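Local coordinates for protein triosephosphate isomerase (PDB 4O4V) that probably interconverts D-glyceraldehyde 3-phosphate and dihydroxyacetone phosphate as a homodimeric TIM-barrel enzyme of glycolysis and gluconeogenesis, at residues E19-I24 and L47-Q52; E63-K68 and P80-F85; A110-A115 and M120-C125. All coordinates share one frame; numbering follows the deposited sequence.

Interaction 1 (E19-I24 and L47-Q52); sequences EAEKLI and LPTLQQ
E21 OE2 accepts a hydrogen bond from a water at 2.6 Å, and T49 OG1 lies 2.8 Å from the same water oxygen. No direct hydrogen bond crosses this contact. OE2 also has a weak, long ion pair with K53, in the same helix as T49. The rest of the contact is apolar. T49 and L50 each have two conformers, and one of each is described here. The methyl CG2 of T49 lies 3.7 Å from E21 CG, with the two side chains at about a right angle. T49 CG2 is anti to the backbone N, while OG1 is anti to the carbonyl carbon (chi1 -66°). The methyl can therefore face the neighbouring helix while the hydroxyl meets the water. Residues 19-24 and 47-52 belong to the helices that follow the first and second strands of the TIM barrel. These outer helices run nearly parallel, at 24°, with the axes of the two segments 10.3 Å apart. I24 lies between the two helices and touches both T49 and L50. Its CD1 is 3.8 Å from T49 CG2, and its CG1 is 3.6 Å from L50 CD1. The L50 side chain leaves with CG anti to the backbone N (chi1 -176°), and its CD1 branch reaches I24 CG1 and CD1. I24 and L50 are buried, whereas E21 and T49 are partly exposed, so the water bridge lies at the more open side. L50 also packs on V60 of strand 59-62, and nearby L47 and P48 touch I45 of the second subunit.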
loop_
_atom_site.group_PDB
_atom_site.type_symbol
_atom_site.label_atom_id
_atom_site.label_comp_id
_atom_site.label_asym_id
_atom_site.label_seq_id
_atom_site.Cartn_x
_atom_site.Cartn_y
_atom_site.Cartn_z
ATOM N N GLU A 19 4.861 -3.052 -19.263
ATOM C CA GLU A 19 6.191 -2.502 -19.059
ATOM C C GLU A 19 6.989 -3.310 -18.033
ATOM O O GLU A 19 8.201 -3.504 -18.187
ATOM C CB GLU A 19 6.101 -1.055 -18.626
ATOM C CG GLU A 19 5.705 -0.073 -19.694
ATOM C CD GLU A 19 5.380 1.264 -19.055
ATOM O OE1 GLU A 19 4.279 1.409 -18.510
ATOM O OE2 GLU A 19 6.263 2.143 -19.005
ATOM N N ALA A 20 6.309 -3.789 -16.991
ATOM C CA ALA A 20 6.990 -4.625 -15.997
ATOM C C ALA A 20 7.507 -5.891 -16.658
ATOM O O ALA A 20 8.624 -6.326 -16.394
ATOM C CB ALA A 20 6.054 -4.953 -14.871
ATOM N N GLU A 21 6.699 -6.498 -17.522
ATOM C CA GLU A 21 7.114 -7.723 -18.199
ATOM C C GLU A 21 8.288 -7.476 -19.131
ATOM O O GLU A 21 9.180 -8.317 -19.231
ATOM C CB GLU A 21 5.945 -8.366 -18.921
ATOM C CG GLU A 21 4.916 -8.980 -17.967
ATOM C CD GLU A 21 3.633 -9.413 -18.635
ATOM O OE1 GLU A 21 3.324 -8.938 -19.747
ATOM O OE2 GLU A 21 2.933 -10.236 -18.025
ATOM N N LYS A 22 8.303 -6.346 -19.825
ATOM C CA LYS A 22 9.437 -6.006 -20.684
ATOM C C LYS A 22 10.713 -5.845 -19.856
ATOM O O LYS A 22 11.790 -6.286 -20.261
ATOM C CB LYS A 22 9.119 -4.727 -21.459
ATOM N N LEU A 23 10.607 -5.184 -18.711
ATOM C CA LEU A 23 11.768 -4.993 -17.849
ATOM C C LEU A 23 12.288 -6.348 -17.378
ATOM O O LEU A 23 13.504 -6.587 -17.350
ATOM C CB LEU A 23 11.376 -4.136 -16.665
ATOM C CG LEU A 23 12.434 -3.820 -15.615
ATOM C CD1 LEU A 23 13.724 -3.363 -16.234
ATOM C CD2 LEU A 23 11.883 -2.752 -14.695
ATOM N N ILE A 24 11.400 -7.237 -16.979
ATOM C CA ILE A 24 11.796 -8.568 -16.555
ATOM C C ILE A 24 12.525 -9.322 -17.662
ATOM O O ILE A 24 13.538 -9.984 -17.423
ATOM C CB ILE A 24 10.584 -9.369 -16.076
ATOM C CG1 ILE A 24 10.039 -8.768 -14.781
ATOM C CG2 ILE A 24 10.937 -10.846 -15.851
ATOM C CD1 ILE A 24 8.580 -9.184 -14.473
ATOM N N LEU A 47 4.013 -7.868 -8.061
ATOM C CA LEU A 47 4.804 -8.917 -7.431
ATOM C C LEU A 47 4.485 -10.315 -7.964
ATOM O O LEU A 47 5.406 -11.097 -8.156
ATOM C CB LEU A 47 4.677 -8.876 -5.910
ATOM C CG LEU A 47 5.330 -7.658 -5.215
ATOM C CD1 LEU A 47 5.048 -7.691 -3.739
ATOM C CD2 LEU A 47 6.815 -7.585 -5.432
ATOM N N PRO A 48 3.202 -10.655 -8.204
ATOM C CA PRO A 48 2.962 -11.991 -8.760
ATOM C C PRO A 48 3.661 -12.240 -10.094
ATOM O O PRO A 48 4.227 -13.298 -10.311
ATOM C CB PRO A 48 1.439 -12.079 -8.835
ATOM C CG PRO A 48 0.976 -11.151 -7.742
ATOM C CD PRO A 48 1.939 -9.987 -7.837
ATOM N N THR A 49 3.538 -11.282 -11.006
ATOM C CA THR A 49 4.200 -11.308 -12.315
ATOM C C THR A 49 5.677 -11.554 -12.121
ATOM O O THR A 49 6.286 -12.421 -12.757
ATOM C CB THR A 49 4.048 -9.955 -13.054
ATOM O OG1 THR A 49 2.680 -9.738 -13.371
ATOM C CG2 THR A 49 4.816 -9.941 -14.348
ATOM N N LEU A 50 6.252 -10.749 -11.246
ATOM C CA LEU A 50 7.687 -10.733 -11.056
ATOM C C LEU A 50 8.180 -12.069 -10.476
ATOM O O LEU A 50 9.172 -12.627 -10.916
ATOM C CB LEU A 50 8.084 -9.527 -10.183
ATOM C CG LEU A 50 9.565 -9.246 -9.929
ATOM C CD1 LEU A 50 10.317 -8.992 -11.196
ATOM C CD2 LEU A 50 9.733 -8.095 -8.999
ATOM N N GLN A 51 7.455 -12.602 -9.504
ATOM C CA GLN A 51 7.764 -13.870 -8.912
ATOM C C GLN A 51 7.659 -14.990 -9.931
ATOM O O GLN A 51 8.514 -15.900 -9.946
ATOM C CB GLN A 51 6.891 -14.130 -7.681
ATOM C CG GLN A 51 7.170 -15.470 -6.991
ATOM C CD GLN A 51 8.514 -15.523 -6.298
ATOM O OE1 GLN A 51 9.169 -14.515 -6.074
ATOM N NE2 GLN A 51 8.940 -16.731 -5.951
ATOM N N GLN A 52 6.633 -14.976 -10.780
ATOM C CA GLN A 52 6.478 -15.982 -11.817
ATOM C C GLN A 52 7.585 -15.941 -12.860
ATOM O O GLN A 52 8.111 -16.996 -13.261
ATOM C CB GLN A 52 5.123 -15.792 -12.489
HETATM O O HOH W 1 1.709 -10.726 -15.821
#

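Interaction 2 (E63-K68 and P80-F85); sequences ENVFTK and PMIKSF
The apolar contact is made by V65 and I82. V65 CG1 and I82 CD1 are 3.4 Å apart, tighter than usual for two carbons. The two side chains meet at about a right angle, methyl against methyl. In V65, CG1 stands anti to the carbonyl carbon (chi1 -60°), which directs it at I82 CD1. I82 CD1 also lies 4.2 Å from the backbone oxygen N64 O. V65 further packs on T90 and L92 of strand 89-92, so I82 meets a residue already set against the barrel wall.

Hydrogen bonds hold each side separately; none crosses between the segments. S84 OG donates to M81 O at 2.8 Å, tilted 26° from the carbonyl plane, in the turn of 80-85. The same hydroxyl is bonded to V17 N of the second subunit. On the loop, N64 OD1 is hydrogen-bonded to K111 NZ.

This is the loop after the third barrel strand of the TIM fold, packed on helix 79-83. At its start E63 OE1 hydrogen-bonds G75 N of the second subunit. With all three touching residues buried and no polar bond between them, the contact is a small apolar one. It rests chiefly on one tight methyl pair, consistent with van der Waals packing.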
loop_
_atom_site.group_PDB
_atom_site.type_symbol
_atom_site.label_atom_id
_atom_site.label_comp_id
_atom_site.label_asym_id
_atom_site.label_seq_id
_atom_site.Cartn_x
_atom_site.Cartn_y
_atom_site.Cartn_z
ATOM N N GLU A 63 8.073 -3.683 -1.365
ATOM C CA GLU A 63 8.576 -2.341 -1.080
ATOM C C GLU A 63 8.147 -1.818 0.294
ATOM O O GLU A 63 8.579 -0.743 0.722
ATOM C CB GLU A 63 8.149 -1.338 -2.153
ATOM C CG GLU A 63 8.834 -1.582 -3.514
ATOM C CD GLU A 63 8.433 -0.576 -4.572
ATOM O OE1 GLU A 63 7.938 0.511 -4.242
ATOM O OE2 GLU A 63 8.630 -0.895 -5.794
ATOM N N ASN A 64 7.297 -2.581 0.967
ATOM C CA ASN A 64 6.728 -2.250 2.272
ATOM C C ASN A 64 5.900 -3.453 2.717
ATOM O O ASN A 64 5.494 -4.257 1.874
ATOM C CB ASN A 64 5.826 -1.013 2.172
ATOM C CG ASN A 64 5.283 -0.563 3.498
ATOM O OD1 ASN A 64 5.987 -0.574 4.487
ATOM N ND2 ASN A 64 4.007 -0.170 3.508
ATOM N N VAL A 65 5.578 -3.519 4.004
ATOM C CA VAL A 65 4.586 -4.461 4.544
ATOM C C VAL A 65 3.942 -3.797 5.741
ATOM O O VAL A 65 4.486 -2.848 6.320
ATOM C CB VAL A 65 5.201 -5.809 4.997
ATOM C CG1 VAL A 65 5.882 -6.528 3.887
ATOM C CG2 VAL A 65 6.163 -5.645 6.147
ATOM N N PHE A 66 2.778 -4.281 6.154
ATOM C CA PHE A 66 2.143 -3.787 7.370
ATOM C C PHE A 66 2.658 -4.553 8.610
ATOM O O PHE A 66 3.522 -5.397 8.508
ATOM C CB PHE A 66 0.608 -3.858 7.194
ATOM C CG PHE A 66 -0.165 -3.124 8.241
ATOM C CD1 PHE A 66 -0.004 -1.769 8.459
ATOM C CD2 PHE A 66 -1.090 -3.803 9.035
ATOM C CE1 PHE A 66 -0.723 -1.116 9.423
ATOM C CE2 PHE A 66 -1.795 -3.145 9.997
ATOM C CZ PHE A 66 -1.620 -1.826 10.206
ATOM N N THR A 67 2.153 -4.207 9.796
ATOM C CA THR A 67 2.630 -4.750 11.075
ATOM C C THR A 67 1.879 -5.979 11.573
ATOM O O THR A 67 2.268 -6.563 12.580
ATOM C CB THR A 67 2.472 -3.699 12.152
ATOM O OG1 THR A 67 1.139 -3.204 12.057
ATOM C CG2 THR A 67 3.490 -2.558 12.010
ATOM N N LYS A 68 0.803 -6.361 10.908
ATOM C CA LYS A 68 -0.087 -7.423 11.365
ATOM C C LYS A 68 -0.263 -8.484 10.286
ATOM O O LYS A 68 -0.045 -8.187 9.111
ATOM C CB LYS A 68 -1.456 -6.804 11.692
ATOM C CG LYS A 68 -1.425 -5.705 12.752
ATOM C CD LYS A 68 -1.078 -6.208 14.137
ATOM C CE LYS A 68 -1.213 -5.077 15.155
ATOM N NZ LYS A 68 -0.915 -5.508 16.541
ATOM N N PRO A 80 2.055 -12.474 5.428
ATOM C CA PRO A 80 1.608 -13.787 4.920
ATOM C C PRO A 80 1.169 -13.748 3.453
ATOM O O PRO A 80 1.328 -14.728 2.738
ATOM C CB PRO A 80 0.437 -14.144 5.844
ATOM C CG PRO A 80 0.669 -13.309 7.111
ATOM C CD PRO A 80 1.358 -12.090 6.673
ATOM N N MET A 81 0.586 -12.635 3.010
ATOM C CA MET A 81 0.109 -12.554 1.628
ATOM C C MET A 81 1.298 -12.648 0.679
ATOM O O MET A 81 1.267 -13.368 -0.321
ATOM C CB MET A 81 -0.627 -11.251 1.388
ATOM C CG MET A 81 -1.857 -11.008 2.231
ATOM S SD MET A 81 -2.479 -9.343 1.920
ATOM C CE MET A 81 -3.747 -9.231 3.197
ATOM N N ILE A 82 2.338 -11.888 0.972
ATOM C CA ILE A 82 3.555 -11.862 0.175
ATOM C C ILE A 82 4.228 -13.229 0.205
ATOM O O ILE A 82 4.621 -13.762 -0.838
ATOM C CB ILE A 82 4.467 -10.740 0.694
ATOM C CG1 ILE A 82 3.823 -9.362 0.441
ATOM C CG2 ILE A 82 5.857 -10.815 0.083
ATOM C CD1 ILE A 82 4.365 -8.298 1.376
ATOM N N LYS A 83 4.347 -13.814 1.382
ATOM C CA LYS A 83 4.975 -15.121 1.515
ATOM C C LYS A 83 4.200 -16.187 0.757
ATOM O O LYS A 83 4.798 -17.181 0.316
ATOM C CB LYS A 83 5.103 -15.517 2.975
ATOM C CG LYS A 83 6.097 -14.701 3.762
ATOM C CD LYS A 83 6.274 -15.288 5.140
ATOM C CE LYS A 83 7.105 -16.591 5.094
ATOM N NZ LYS A 83 8.501 -16.414 4.617
ATOM N N SER A 84 2.896 -16.026 0.575
ATOM C CA SER A 84 2.109 -17.057 -0.084
ATOM C C SER A 84 2.440 -17.165 -1.565
ATOM O O SER A 84 2.104 -18.179 -2.195
ATOM C CB SER A 84 0.603 -16.830 0.141
ATOM O OG SER A 84 0.026 -15.826 -0.701
ATOM N N PHE A 85 3.105 -16.171 -2.137
ATOM C CA PHE A 85 3.635 -16.245 -3.495
ATOM C C PHE A 85 5.070 -16.762 -3.528
ATOM O O PHE A 85 5.614 -16.938 -4.609
ATOM C CB PHE A 85 3.565 -14.876 -4.186
ATOM C CG PHE A 85 2.172 -14.447 -4.512
ATOM C CD1 PHE A 85 1.592 -14.786 -5.715
ATOM C CD2 PHE A 85 1.412 -13.744 -3.598
ATOM C CE1 PHE A 85 0.283 -14.396 -6.008
ATOM C CE2 PHE A 85 0.128 -13.353 -3.884
ATOM C CZ PHE A 85 -0.442 -13.679 -5.081
#

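Interaction 3 (A110-A115 and M120-C125); sequences AKAKFA and MKIIYC
Helix 110-115 runs nearly antiparallel to strand 121-125, at 159°, and M120 N donates to A115 O across the turn between them at 3.0 Å. This is an alpha-to-beta connection of the TIM barrel, where an outer helix turns back into the next parallel strand. The donor stands above the carbonyl plane, 37° out of it. The bond ties the start of the strand segment to the last turns of the helix.

Two alanines form the helix face of the contact. The CB of A115 lies 3.8 Å from M120 CB and 3.9 Å from I122 CG2. One helical turn earlier, A112 CB rests 3.8 Å from I122 CD1. I122 therefore meets both alanines, one with each branch. It does so with CG1 placed between the backbone N and the carbonyl carbon (chi1 68°), while CG2 stands beside the N. The small alanine side chains probably let the helix lie close to the strand, with the axes of the short segments 8.7 Å apart. L92 of strand 89-92 and L116 of the helix also pack on I122. The M120 side chain, which has two conformers, also touches V79 and K83 of helix 79-83. Further along the strand, Y124 approaches A112 obliquely, with CE2 4.2 Å from A112 CB.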
loop_
_atom_site.group_PDB
_atom_site.type_symbol
_atom_site.label_atom_id
_atom_site.label_comp_id
_atom_site.label_asym_id
_atom_site.label_seq_id
_atom_site.Cartn_x
_atom_site.Cartn_y
_atom_site.Cartn_z
ATOM N N ALA A 110 8.213 -2.089 14.669
ATOM C CA ALA A 110 7.197 -3.112 14.758
ATOM C C ALA A 110 7.165 -3.913 13.454
ATOM O O ALA A 110 7.005 -5.136 13.476
ATOM C CB ALA A 110 5.847 -2.497 15.063
ATOM N N LYS A 111 7.302 -3.260 12.301
ATOM C CA LYS A 111 7.350 -3.964 11.012
ATOM C C LYS A 111 8.558 -4.884 10.914
ATOM O O LYS A 111 8.450 -6.039 10.451
ATOM C CB LYS A 111 7.392 -2.968 9.853
ATOM C CG LYS A 111 6.125 -2.195 9.653
ATOM C CD LYS A 111 6.200 -1.244 8.468
ATOM C CE LYS A 111 4.880 -0.503 8.317
ATOM N NZ LYS A 111 4.781 0.163 7.002
ATOM N N ALA A 112 9.714 -4.411 11.348
ATOM C CA ALA A 112 10.918 -5.225 11.260
ATOM C C ALA A 112 10.788 -6.484 12.123
ATOM O O ALA A 112 11.113 -7.578 11.668
ATOM C CB ALA A 112 12.137 -4.423 11.711
ATOM N N LYS A 113 10.303 -6.326 13.354
ATOM C CA LYS A 113 10.125 -7.467 14.234
ATOM C C LYS A 113 9.133 -8.453 13.621
ATOM O O LYS A 113 9.394 -9.666 13.596
ATOM C CB LYS A 113 9.633 -6.995 15.588
ATOM C CG LYS A 113 9.408 -8.113 16.613
ATOM C CD LYS A 113 9.019 -7.564 17.989
ATOM C CE LYS A 113 8.847 -8.648 19.063
ATOM N NZ LYS A 113 7.693 -9.506 18.798
ATOM N N PHE A 114 7.986 -7.962 13.170
ATOM C CA PHE A 114 6.943 -8.830 12.638
ATOM C C PHE A 114 7.414 -9.545 11.380
ATOM O O PHE A 114 7.214 -10.755 11.240
ATOM C CB PHE A 114 5.665 -8.041 12.369
ATOM C CG PHE A 114 4.542 -8.900 11.914
ATOM C CD1 PHE A 114 3.881 -9.684 12.800
ATOM C CD2 PHE A 114 4.164 -8.935 10.569
ATOM C CE1 PHE A 114 2.863 -10.522 12.381
ATOM C CE2 PHE A 114 3.148 -9.757 10.166
ATOM C CZ PHE A 114 2.513 -10.545 11.064
ATOM N N ALA A 115 8.081 -8.822 10.485
ATOM C CA ALA A 115 8.565 -9.446 9.251
ATOM C C ALA A 115 9.579 -10.565 9.564
ATOM O O ALA A 115 9.462 -11.697 9.059
ATOM C CB ALA A 115 9.168 -8.411 8.340
ATOM N N MET A 120 10.578 -13.426 6.923
ATOM C CA MET A 120 11.065 -12.488 5.924
ATOM C C MET A 120 12.492 -12.121 6.188
ATOM O O MET A 120 13.022 -12.231 7.292
ATOM C CB MET A 120 10.277 -11.200 5.959
ATOM C CG MET A 120 8.829 -11.405 5.700
ATOM S SD MET A 120 8.447 -11.999 4.047
ATOM C CE MET A 120 8.901 -10.648 2.969
ATOM N N LYS A 121 13.087 -11.609 5.135
ATOM C CA LYS A 121 14.323 -10.862 5.198
ATOM C C LYS A 121 14.032 -9.414 4.881
ATOM O O LYS A 121 13.099 -9.132 4.111
ATOM C CB LYS A 121 15.319 -11.424 4.187
ATOM C CG LYS A 121 15.635 -12.901 4.396
ATOM C CD LYS A 121 16.582 -13.431 3.319
ATOM C CE LYS A 121 16.938 -14.911 3.535
ATOM N NZ LYS A 121 18.068 -15.288 2.658
ATOM N N ILE A 122 14.798 -8.486 5.464
ATOM C CA ILE A 122 14.494 -7.084 5.356
ATOM C C ILE A 122 15.660 -6.260 4.869
ATOM O O ILE A 122 16.827 -6.546 5.214
ATOM C CB ILE A 122 13.954 -6.483 6.684
ATOM C CG1 ILE A 122 14.993 -6.431 7.801
ATOM C CG2 ILE A 122 12.708 -7.242 7.142
ATOM C CD1 ILE A 122 14.519 -5.747 9.095
ATOM N N ILE A 123 15.351 -5.217 4.108
ATOM C CA ILE A 123 16.285 -4.162 3.763
ATOM C C ILE A 123 15.792 -2.934 4.509
ATOM O O ILE A 123 14.784 -2.310 4.116
ATOM C CB ILE A 123 16.354 -3.892 2.261
ATOM C CG1 ILE A 123 16.745 -5.143 1.470
ATOM C CG2 ILE A 123 17.306 -2.731 1.967
ATOM C CD1 ILE A 123 16.437 -5.044 -0.008
ATOM N N TYR A 124 16.440 -2.615 5.618
ATOM C CA TYR A 124 15.982 -1.559 6.535
ATOM C C TYR A 124 16.738 -0.270 6.228
ATOM O O TYR A 124 17.984 -0.265 6.273
ATOM C CB TYR A 124 16.206 -1.988 7.983
ATOM C CG TYR A 124 15.477 -1.138 8.992
ATOM C CD1 TYR A 124 16.031 0.012 9.489
ATOM C CD2 TYR A 124 14.210 -1.499 9.434
ATOM C CE1 TYR A 124 15.345 0.786 10.459
ATOM C CE2 TYR A 124 13.548 -0.754 10.377
ATOM C CZ TYR A 124 14.105 0.381 10.875
ATOM O OH TYR A 124 13.394 1.071 11.840
ATOM N N CYS A 125 16.035 0.800 5.904
ATOM C CA CYS A 125 16.646 2.037 5.450
ATOM C C CYS A 125 16.717 3.082 6.537
ATOM O O CYS A 125 15.827 3.186 7.372
ATOM C CB CYS A 125 15.813 2.594 4.280
ATOM S SG CYS A 125 15.633 1.507 2.856
#

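Overall arrangement
The three interactions follow one another along the chain; none nests or crosses. Interaction 1 comes first and closes a loop of 22 residues, which includes strand 37-41, by joining two neighbouring outer helices. Interaction 2 closes the 11 residues between 63-68 and 80-85. Interaction 3 closes the four residues 116-119, at the turn from helix 105-117 into strand 121-126. Interactions 1 and 2 touch where P48 and Q51 meet F85, and both lie beside the second subunit. Interactions 2 and 3 have centres about 10 Å apart. K111 connects them, and F114 packs on T67 and K68. Interactions 1 and 3 do not touch.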